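Local coordinates for protein phenazine-1-carboxylate N-methyltransferase (Pseudomonas aeruginosa, PDB 2IP2) that transfers a methyl group from S-adenosyl-L-methionine to phenazine-1-carboxylate, giving 5-methylphenazine-1-carboxylate on the way to the blue virulence pigment pyocyanine, at residues Ile58-Leu61 with Met62-Leu65; Gly73-Arg76 with Asp77-Asn81; Gly244-Glu248 with Ala249-Arg253; Arg298-Thr301 with Thr302-Val306. All coordinates share one frame; numbering follows the deposited sequence.

Contact 1 of 4, residues Ile58-Leu61 with Met62-Leu65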
loop_
_atom_site.group_PDB
_atom_site.type_symbol
_atom_site.label_atom_id
_atom_site.label_comp_id
_atom_site.label_asym_id
_atom_site.label_seq_id
_atom_site.Cartn_x
_atom_site.Cartn_y
_atom_site.Cartn_z
ATOM N N ILE A 58 -3.446 4.790 -20.308
ATOM C CA ILE A 58 -2.734 3.527 -20.309
ATOM C C ILE A 58 -1.244 3.707 -20.203
ATOM O O ILE A 58 -0.562 2.981 -19.439
ATOM C CB ILE A 58 -3.097 2.587 -21.524
ATOM C CG1 ILE A 58 -4.591 2.241 -21.449
ATOM C CG2 ILE A 58 -2.150 1.314 -21.538
ATOM C CD1 ILE A 58 -5.091 1.335 -20.260
ATOM N N HIS A 59 -0.742 4.676 -20.937
ATOM C CA HIS A 59 0.668 4.986 -20.897
ATOM C C HIS A 59 1.132 5.275 -19.478
ATOM O O HIS A 59 2.215 4.776 -19.032
ATOM C CB HIS A 59 1.023 6.186 -21.783
ATOM C CG HIS A 59 2.501 6.461 -21.810
ATOM N ND1 HIS A 59 3.388 5.647 -22.487
ATOM C CD2 HIS A 59 3.251 7.413 -21.202
ATOM C CE1 HIS A 59 4.622 6.102 -22.313
ATOM N NE2 HIS A 59 4.568 7.168 -21.532
ATOM N N ARG A 60 0.359 6.094 -18.758
ATOM C CA ARG A 60 0.789 6.496 -17.416
ATOM C C ARG A 60 0.696 5.350 -16.408
ATOM O O ARG A 60 1.552 5.186 -15.494
ATOM C CB ARG A 60 -0.026 7.685 -16.969
ATOM C CG ARG A 60 0.321 8.952 -17.825
ATOM C CD ARG A 60 -0.753 9.981 -17.720
ATOM N NE ARG A 60 -0.639 10.693 -16.435
ATOM C CZ ARG A 60 -1.384 11.722 -16.063
ATOM N NH1 ARG A 60 -2.423 12.138 -16.800
ATOM N NH2 ARG A 60 -1.127 12.322 -14.895
ATOM N N LEU A 61 -0.367 4.568 -16.544
ATOM C CA LEU A 61 -0.473 3.368 -15.712
ATOM C C LEU A 61 0.695 2.422 -15.979
ATOM O O LEU A 61 1.315 1.897 -15.054
ATOM C CB LEU A 61 -1.852 2.674 -15.922
ATOM C CG LEU A 61 -2.081 1.320 -15.168
ATOM C CD1 LEU A 61 -2.048 1.540 -13.668
ATOM C CD2 LEU A 61 -3.482 0.837 -15.611
ATOM N N MET A 62 0.953 2.131 -17.270
ATOM C CA MET A 62 1.972 1.139 -17.617
ATOM C C MET A 62 3.380 1.651 -17.214
ATOM O O MET A 62 4.176 0.851 -16.760
ATOM C CB MET A 62 1.928 0.789 -19.121
ATOM C CG MET A 62 0.643 0.009 -19.582
ATOM S SD MET A 62 0.575 -1.605 -18.782
ATOM C CE MET A 62 2.142 -2.374 -19.248
ATOM N N ARG A 63 3.668 2.947 -17.415
ATOM C CA ARG A 63 4.916 3.561 -16.978
ATOM C C ARG A 63 5.182 3.268 -15.483
ATOM O O ARG A 63 6.296 2.865 -15.096
ATOM C CB ARG A 63 4.814 5.078 -17.152
ATOM C CG ARG A 63 6.069 5.803 -16.988
ATOM C CD ARG A 63 5.932 7.109 -17.811
ATOM N NE ARG A 63 4.943 8.026 -17.251
ATOM C CZ ARG A 63 4.920 9.301 -17.581
ATOM N NH1 ARG A 63 5.822 9.738 -18.470
ATOM N NH2 ARG A 63 4.058 10.136 -17.023
ATOM N N LEU A 64 4.141 3.469 -14.674
ATOM C CA LEU A 64 4.187 3.174 -13.247
ATOM C C LEU A 64 4.477 1.689 -12.966
ATOM O O LEU A 64 5.373 1.345 -12.183
ATOM C CB LEU A 64 2.837 3.586 -12.617
ATOM C CG LEU A 64 2.730 3.477 -11.102
ATOM C CD1 LEU A 64 1.661 4.440 -10.624
ATOM C CD2 LEU A 64 2.407 2.027 -10.673
ATOM N N LEU A 65 3.709 0.788 -13.590
ATOM C CA LEU A 65 3.834 -0.637 -13.273
ATOM C C LEU A 65 5.206 -1.144 -13.720
ATOM O O LEU A 65 5.810 -1.963 -13.018
ATOM C CB LEU A 65 2.742 -1.440 -13.961
ATOM C CG LEU A 65 1.383 -1.144 -13.299
ATOM C CD1 LEU A 65 0.211 -1.721 -14.111
ATOM C CD2 LEU A 65 1.309 -1.605 -11.796
HETATM O O HOH W 1 3.191 7.524 -15.069
#
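Ile58-Leu61 and Met62-Leu65 are consecutive turns of helix 55-67, joined by i to i+4 backbone bonds: Met62 N gives to Ile58 O, Arg63 N to His59 O, Leu64 N to Arg60 O and Leu65 N to Leu61 O. The first is short and straight, 2.8 Å from Met62 N to Ile58 O at 165°. On the apolar side Ile58 and Met62 run side by side, Ile58 CG2 lying 3.7 Å from Met62 CG, while Leu61 CG reaches Leu65 CD1 at 4.0 Å. These branched and flexible chains suit a buried surface under helices 6-30, 33-38 and 44-51. On the polar side Arg63 runs out extended and bends at chi3 (68°), which brings its guanidinium beside His59, whose CD2 lies over one face near the rim. A water at the guanidinium edge accepts from Arg63 NE at 2.8 Å and donates to Arg60 O, tying the side chain to the preceding turn. Asp288 of the second subunit gathers both arginines, forming salt bridges with Arg60 NE and Arg63 NH2, and Arg60 NH2 bonds to Gly297 O of that subunit. This is an amphipathic helix of the dimerisation domain, with an apolar core side and a cationic intersubunit side.

Contact 2 of 4, residues Gly73-Arg76 with Asp77-Asn81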
loop_
_atom_site.group_PDB
_atom_site.type_symbol
_atom_site.label_atom_id
_atom_site.label_comp_id
_atom_site.label_asym_id
_atom_site.label_seq_id
_atom_site.Cartn_x
_atom_site.Cartn_y
_atom_site.Cartn_z
ATOM N N GLY A 73 9.255 -3.540 -20.805
ATOM C CA GLY A 73 9.239 -3.045 -22.182
ATOM C C GLY A 73 8.598 -1.685 -22.263
ATOM O O GLY A 73 8.491 -0.997 -21.263
ATOM N N ASP A 74 8.120 -1.317 -23.446
ATOM C CA ASP A 74 7.587 0.037 -23.670
ATOM C C ASP A 74 6.599 0.011 -24.805
ATOM O O ASP A 74 6.475 -1.004 -25.416
ATOM C CB ASP A 74 8.731 1.049 -23.917
ATOM C CG ASP A 74 9.498 0.810 -25.217
ATOM O OD1 ASP A 74 9.019 0.184 -26.177
ATOM O OD2 ASP A 74 10.638 1.304 -25.276
ATOM N N THR A 75 5.849 1.080 -25.030
ATOM C CA THR A 75 4.784 1.043 -26.026
ATOM C C THR A 75 5.284 0.830 -27.476
ATOM O O THR A 75 4.593 0.227 -28.269
ATOM C CB THR A 75 3.883 2.284 -25.937
ATOM O OG1 THR A 75 2.728 2.089 -26.755
ATOM C CG2 THR A 75 4.660 3.573 -26.342
ATOM N N ARG A 76 6.464 1.353 -27.795
ATOM C CA ARG A 76 6.952 1.308 -29.174
ATOM C C ARG A 76 7.312 -0.123 -29.560
ATOM O O ARG A 76 6.740 -0.670 -30.496
ATOM C CB ARG A 76 8.150 2.243 -29.363
ATOM C CG ARG A 76 8.304 2.626 -30.847
ATOM C CD ARG A 76 8.891 3.991 -31.010
ATOM N NE ARG A 76 7.861 5.011 -31.152
ATOM C CZ ARG A 76 8.115 6.296 -30.976
ATOM N NH1 ARG A 76 9.333 6.658 -30.626
ATOM N NH2 ARG A 76 7.154 7.209 -31.117
ATOM N N ASP A 77 8.229 -0.728 -28.787
ATOM C CA ASP A 77 8.659 -2.098 -29.065
ATOM C C ASP A 77 7.640 -3.111 -28.549
ATOM O O ASP A 77 7.635 -4.281 -28.970
ATOM C CB ASP A 77 10.030 -2.366 -28.427
ATOM C CG ASP A 77 11.074 -1.314 -28.814
ATOM O OD1 ASP A 77 11.073 -0.906 -29.999
ATOM O OD2 ASP A 77 11.865 -0.869 -27.922
ATOM N N GLY A 78 6.772 -2.662 -27.639
ATOM C CA GLY A 78 5.752 -3.520 -27.085
ATOM C C GLY A 78 5.982 -3.839 -25.614
ATOM O O GLY A 78 7.091 -4.008 -25.181
ATOM N N TYR A 79 4.959 -3.874 -24.825
ATOM C CA TYR A 79 5.021 -4.306 -23.414
ATOM C C TYR A 79 5.128 -5.810 -23.344
ATOM O O TYR A 79 4.719 -6.497 -24.276
ATOM C CB TYR A 79 3.728 -3.890 -22.725
ATOM C CG TYR A 79 3.616 -2.410 -22.550
ATOM C CD1 TYR A 79 4.552 -1.705 -21.772
ATOM C CD2 TYR A 79 2.586 -1.717 -23.156
ATOM C CE1 TYR A 79 4.460 -0.299 -21.621
ATOM C CE2 TYR A 79 2.463 -0.315 -23.006
ATOM C CZ TYR A 79 3.379 0.379 -22.222
ATOM O OH TYR A 79 3.281 1.745 -22.099
ATOM N N ALA A 80 5.583 -6.342 -22.205
ATOM C CA ALA A 80 5.729 -7.787 -22.072
ATOM C C ALA A 80 5.570 -8.144 -20.587
ATOM O O ALA A 80 5.847 -7.313 -19.710
ATOM C CB ALA A 80 7.163 -8.234 -22.598
ATOM N N ASN A 81 5.139 -9.368 -20.307
ATOM C CA ASN A 81 5.065 -9.819 -18.918
ATOM C C ASN A 81 6.437 -10.037 -18.255
ATOM O O ASN A 81 7.455 -10.217 -18.953
ATOM C CB ASN A 81 4.168 -11.068 -18.851
ATOM C CG ASN A 81 2.697 -10.697 -18.915
ATOM O OD1 ASN A 81 2.231 -9.871 -18.115
ATOM N ND2 ASN A 81 1.970 -11.239 -19.905
HETATM O O HOH W 2 5.718 3.031 -23.004
#
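The phenol ring of Tyr79 has the backbone of Asp74 and Thr75 laid across one face: Asp74 C stands 3.9 Å and Thr75 N 3.8 Å above the ring plane, both displaced toward the rim. CG lies beside the backbone N (chi1 -70°), which brings the ring against the Asp74-Thr75 peptide, and the aromatic surface packs on peptide groups. Its rim carries the hydroxyl to a water that donates to Tyr79 OH and accepts from Thr75 N at 2.8 Å, so the turn N-H is satisfied. The hydroxyl also bonds to Asp44, whose backbone N is bound by Thr75 OG1; tyrosine and threonine thus moor the turn to the start of helix 44-51.

The other flat groups are the carboxylates of Asp74 and Asp77. A chi1 of 66° tucks Asp74 CG over its own backbone and carries OD1 over the turn to accept from Asp77 N at 2.9 Å and 158°. The price is a like-charge approach of 3.5 Å between Asp74 OD1 and Asp77 OD2, probably eased by solvent at this exposed corner. Glycines suit the two flanks: Gly73 has positive phi and comes close to the Gly78 carbonyl, and Gly78 has backbone angles that a residue without a CB takes up easily. The bond from Asp74 N to Gly78 O is weak, 3.4 Å long. This is a beta-hairpin turn with an aspartate side-chain bond across it, the small antiparallel wing beside the helices of a winged-helix-like dimerisation domain.

Contact 3 of 4, residues Gly244-Glu248 with Ala249-Arg253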
loop_
_atom_site.group_PDB
_atom_site.type_symbol
_atom_site.label_atom_id
_atom_site.label_comp_id
_atom_site.label_asym_id
_atom_site.label_seq_id
_atom_site.Cartn_x
_atom_site.Cartn_y
_atom_site.Cartn_z
ATOM N N GLY A 244 -5.306 -22.984 14.631
ATOM C CA GLY A 244 -5.441 -21.526 14.852
ATOM C C GLY A 244 -6.798 -21.113 15.392
ATOM O O GLY A 244 -6.933 -20.134 16.140
ATOM N N ASP A 245 -7.819 -21.876 15.032
ATOM C CA ASP A 245 -9.155 -21.485 15.385
ATOM C C ASP A 245 -9.649 -22.140 16.678
ATOM O O ASP A 245 -10.762 -21.828 17.133
ATOM C CB ASP A 245 -10.115 -21.815 14.235
ATOM C CG ASP A 245 -11.436 -21.056 14.330
ATOM O OD1 ASP A 245 -11.542 -20.105 15.143
ATOM O OD2 ASP A 245 -12.371 -21.413 13.582
ATOM N N LEU A 246 -8.815 -23.008 17.269
ATOM C CA LEU A 246 -9.201 -23.892 18.371
ATOM C C LEU A 246 -8.634 -23.402 19.700
ATOM O O LEU A 246 -7.492 -22.970 19.745
ATOM C CB LEU A 246 -8.712 -25.332 18.112
ATOM C CG LEU A 246 -9.325 -26.188 16.979
ATOM C CD1 LEU A 246 -8.693 -27.596 17.037
ATOM C CD2 LEU A 246 -10.819 -26.284 17.082
ATOM N N ASP A 247 -9.438 -23.463 20.765
ATOM C CA ASP A 247 -8.916 -23.179 22.125
ATOM C C ASP A 247 -8.059 -24.342 22.658
ATOM O O ASP A 247 -7.905 -25.374 21.975
ATOM C CB ASP A 247 -10.055 -22.797 23.086
ATOM C CG ASP A 247 -11.027 -23.956 23.408
ATOM O OD1 ASP A 247 -10.753 -25.157 23.124
ATOM O OD2 ASP A 247 -12.092 -23.636 23.985
ATOM N N GLU A 248 -7.499 -24.177 23.862
ATOM C CA GLU A 248 -6.690 -25.200 24.519
ATOM C C GLU A 248 -7.369 -26.556 24.594
ATOM O O GLU A 248 -6.813 -27.570 24.151
ATOM C CB GLU A 248 -6.349 -24.772 25.954
ATOM C CG GLU A 248 -4.949 -24.286 26.135
ATOM C CD GLU A 248 -3.907 -25.371 25.914
ATOM O OE1 GLU A 248 -3.878 -26.400 26.633
ATOM O OE2 GLU A 248 -3.075 -25.150 25.026
ATOM N N ALA A 249 -8.549 -26.563 25.211
ATOM C CA ALA A 249 -9.342 -27.778 25.372
ATOM C C ALA A 249 -9.540 -28.523 24.042
ATOM O O ALA A 249 -9.256 -29.731 23.959
ATOM C CB ALA A 249 -10.716 -27.462 26.016
ATOM N N ALA A 250 -10.077 -27.801 23.047
ATOM C CA ALA A 250 -10.378 -28.372 21.725
ATOM C C ALA A 250 -9.121 -28.888 21.029
ATOM O O ALA A 250 -9.140 -29.998 20.465
ATOM C CB ALA A 250 -11.160 -27.347 20.834
ATOM N N SER A 251 -8.019 -28.128 21.125
ATOM C CA SER A 251 -6.765 -28.543 20.506
ATOM C C SER A 251 -6.223 -29.795 21.143
ATOM O O SER A 251 -5.608 -30.624 20.464
ATOM C CB SER A 251 -5.688 -27.446 20.530
ATOM O OG SER A 251 -6.116 -26.259 19.861
ATOM N N LEU A 252 -6.434 -29.951 22.454
ATOM C CA LEU A 252 -5.894 -31.136 23.094
ATOM C C LEU A 252 -6.779 -32.344 22.753
ATOM O O LEU A 252 -6.253 -33.445 22.591
ATOM C CB LEU A 252 -5.710 -30.935 24.627
ATOM C CG LEU A 252 -4.555 -30.084 25.196
ATOM C CD1 LEU A 252 -4.651 -30.133 26.720
ATOM C CD2 LEU A 252 -3.153 -30.520 24.754
ATOM N N ARG A 253 -8.084 -32.143 22.586
ATOM C CA ARG A 253 -8.927 -33.261 22.124
ATOM C C ARG A 253 -8.490 -33.725 20.724
ATOM O O ARG A 253 -8.323 -34.911 20.496
ATOM C CB ARG A 253 -10.423 -32.956 22.091
ATOM C CG ARG A 253 -11.122 -32.646 23.448
ATOM C CD ARG A 253 -12.666 -32.788 23.336
ATOM N NE ARG A 253 -13.050 -34.154 22.962
ATOM C CZ ARG A 253 -13.199 -35.168 23.823
ATOM N NH1 ARG A 253 -13.037 -34.971 25.133
ATOM N NH2 ARG A 253 -13.535 -36.373 23.372
#
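Asp247 reaches from the loop to the first turn of helix 248-261, and its side chain can be followed outward. CB leads to a CG held between the backbone N and the carbonyl carbon (chi1 68°), a position that curls the short chain back over the helix start. CG itself stays 4.0 Å from Ala250 N. From there OD1 accepts from Ala250 N at 2.7 Å, in a nearly straight bond of 167° that meets the oxygen close to its C-O axis. The same OD1 also lies 3.2 Å from Ala250 CB. Aspartate suits the place because its carboxylate can take up an N-H in the first turn, which has no helical carbonyl before it to bond to, and its negative charge should interact favourably with the positive end of the helix dipole.

The backbone carbonyl of Asp247 is gripped twice by Ser251. Ser251 N comes nearly end-on to Asp247 O, and Ser251 OG donates to that oxygen at 2.9 Å from well above the carbonyl plane. Serine fits here because its hydroxyl finds an acceptor in the N-cap carbonyl one turn back. Before the cap, Leu246 turns toward the helix: its CD2 lies 3.9 Å from Ala250 CB, and its CB is 3.3 Å from Ser251 OG. On another flank Glu248 OE1 comes 3.8 Å from Leu252 CD1, while Glu248 OE2 forms a salt bridge with Arg311 of helix 302-311. Together these features make a classic Asp N-cap, here opening the helix that follows strand 236-240 in the Rossmann-like S-adenosylmethionine-binding domain.

Contact 4 of 4, residues Arg298-Thr301 with Thr302-Val306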
loop_
_atom_site.group_PDB
_atom_site.type_symbol
_atom_site.label_atom_id
_atom_site.label_comp_id
_atom_site.label_asym_id
_atom_site.label_seq_id
_atom_site.Cartn_x
_atom_site.Cartn_y
_atom_site.Cartn_z
ATOM N N ARG A 298 -6.681 -14.844 14.957
ATOM C CA ARG A 298 -5.292 -14.469 15.251
ATOM C C ARG A 298 -4.322 -15.636 15.037
ATOM O O ARG A 298 -4.742 -16.783 15.027
ATOM C CB ARG A 298 -5.126 -13.921 16.676
ATOM C CG ARG A 298 -5.193 -14.942 17.816
ATOM C CD ARG A 298 -6.630 -15.194 18.272
ATOM N NE ARG A 298 -7.496 -13.996 18.286
ATOM C CZ ARG A 298 -7.790 -13.264 19.369
ATOM N NH1 ARG A 298 -7.291 -13.571 20.563
ATOM N NH2 ARG A 298 -8.592 -12.208 19.261
ATOM N N HIS A 299 -3.038 -15.326 14.866
ATOM C CA HIS A 299 -2.013 -16.360 14.748
ATOM C C HIS A 299 -1.369 -16.647 16.121
ATOM O O HIS A 299 -1.316 -15.777 17.004
ATOM C CB HIS A 299 -0.981 -15.989 13.661
ATOM C CG HIS A 299 -1.551 -15.919 12.266
ATOM N ND1 HIS A 299 -2.088 -17.011 11.622
ATOM C CD2 HIS A 299 -1.626 -14.900 11.379
ATOM C CE1 HIS A 299 -2.498 -16.667 10.415
ATOM N NE2 HIS A 299 -2.215 -15.391 10.235
ATOM N N ARG A 300 -0.932 -17.894 16.335
ATOM C CA ARG A 300 -0.120 -18.229 17.496
ATOM C C ARG A 300 1.349 -17.977 17.234
ATOM O O ARG A 300 1.804 -17.950 16.108
ATOM C CB ARG A 300 -0.292 -19.701 17.833
ATOM C CG ARG A 300 -1.586 -20.049 18.613
ATOM C CD ARG A 300 -1.480 -21.470 19.113
ATOM N NE ARG A 300 -2.545 -21.840 20.046
ATOM C CZ ARG A 300 -3.725 -22.318 19.661
ATOM N NH1 ARG A 300 -4.000 -22.451 18.357
ATOM N NH2 ARG A 300 -4.632 -22.664 20.567
ATOM N N THR A 301 2.137 -17.832 18.287
ATOM C CA THR A 301 3.562 -17.835 18.076
ATOM C C THR A 301 3.956 -19.282 17.802
ATOM O O THR A 301 3.250 -20.251 18.192
ATOM C CB THR A 301 4.362 -17.342 19.308
ATOM O OG1 THR A 301 4.076 -18.195 20.420
ATOM C CG2 THR A 301 4.054 -15.853 19.639
ATOM N N THR A 302 5.069 -19.422 17.127
ATOM C CA THR A 302 5.653 -20.736 16.841
ATOM C C THR A 302 5.855 -21.499 18.143
ATOM O O THR A 302 5.509 -22.691 18.237
ATOM C CB THR A 302 7.013 -20.571 16.144
ATOM O OG1 THR A 302 6.845 -19.786 14.947
ATOM C CG2 THR A 302 7.612 -21.947 15.799
ATOM N N GLU A 303 6.442 -20.803 19.130
ATOM C CA GLU A 303 6.623 -21.363 20.482
ATOM C C GLU A 303 5.315 -21.909 21.063
ATOM O O GLU A 303 5.295 -23.015 21.594
ATOM C CB GLU A 303 7.247 -20.325 21.437
ATOM C CG GLU A 303 7.467 -20.873 22.870
ATOM C CD GLU A 303 8.614 -20.165 23.665
ATOM O OE1 GLU A 303 8.720 -18.906 23.578
ATOM O OE2 GLU A 303 9.392 -20.879 24.382
ATOM N N GLU A 304 4.240 -21.126 21.007
ATOM C CA GLU A 304 2.939 -21.573 21.490
ATOM C C GLU A 304 2.534 -22.860 20.762
ATOM O O GLU A 304 1.948 -23.749 21.380
ATOM C CB GLU A 304 1.866 -20.491 21.329
ATOM C CG GLU A 304 2.047 -19.228 22.233
ATOM C CD GLU A 304 1.031 -18.057 21.974
ATOM O OE1 GLU A 304 0.616 -17.775 20.817
ATOM O OE2 GLU A 304 0.646 -17.376 22.954
ATOM N N VAL A 305 2.855 -22.988 19.474
ATOM C CA VAL A 305 2.370 -24.186 18.759
ATOM C C VAL A 305 3.187 -25.416 19.193
ATOM O O VAL A 305 2.661 -26.485 19.445
ATOM C CB VAL A 305 2.331 -24.002 17.219
ATOM C CG1 VAL A 305 2.052 -25.359 16.538
ATOM C CG2 VAL A 305 1.248 -22.899 16.829
ATOM N N VAL A 306 4.480 -25.215 19.324
ATOM C CA VAL A 306 5.387 -26.266 19.772
ATOM C C VAL A 306 4.984 -26.742 21.183
ATOM O O VAL A 306 4.861 -27.971 21.421
ATOM C CB VAL A 306 6.842 -25.760 19.691
ATOM C CG1 VAL A 306 7.795 -26.643 20.476
ATOM C CG2 VAL A 306 7.314 -25.618 18.189
#
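A capping box opens helix 302-311 of the methyltransferase domain, and its two partners are Thr301 and Glu304. Thr301, the N-cap, accepts through its hydroxyl oxygen: Glu304 N donates to Thr301 OG1 at 3.0 Å. In return, Thr301 N donates to Glu304 OE1, also at 3.0 Å, approaching it on the anti side of the carboxylate, 30° out of its plane. The exchange relies on rotation at both ends. A chi1 of 60° turns Thr301 OG1 to face the first helical turn, while Glu304, its chain extended beyond CG, reaches back across the threonine at about a right angle. Threonine suits the cap because a short side chain brings its hydroxyl directly to the N-H; glutamate suits the third helical position because it is long enough to reach the N-cap N-H, and its charge should be welcome at the positive helix end.

The box is the start of a regular helix in the Rossmann-like fold: Val305 N bonds to Thr301 O at 3.0 Å, and the helix runs on to pack against the sheet, where Val305 touches Ile329 of strand 326-333. Just before the cap, Arg300 lends its aliphatic part to the packing. Its CB lies 3.7 Å from Val305 CG2 and its CD 3.8 Å from the same methyl, the two side chains crossing at about a right angle. Its charged end goes elsewhere, NH1 bonding to Ile243 O and NH2 to Leu246 O. Thr302 OG1 bonds to Thr274 OG1, fixing the first residue of the helix beside a neighbouring loop.

Contact 1 is buried, whereas contacts 2, 3 and 4 lie at the surface. Contacts 1 and 2 belong to the dimerisation domain and touch, Met62 CB lying 3.4 Å from Tyr79 OH, so that helix 55-67 backs the hairpin. Contacts 3 and 4 share the methyltransferase domain, about 12 Å apart between centres, and the Arg300 guanidinium joins them. Both cap helices, contact 3 with a carboxylate and contact 4 with a reciprocal hydroxyl-carboxylate pair; contact 1 instead lies within a helix, and contact 2 closes a turn. The pairs are also linked across the dimer: Arg298 of contact 4 forms a salt bridge with Glu56 and packs on Arg60 of contact 1, both of the second subunit.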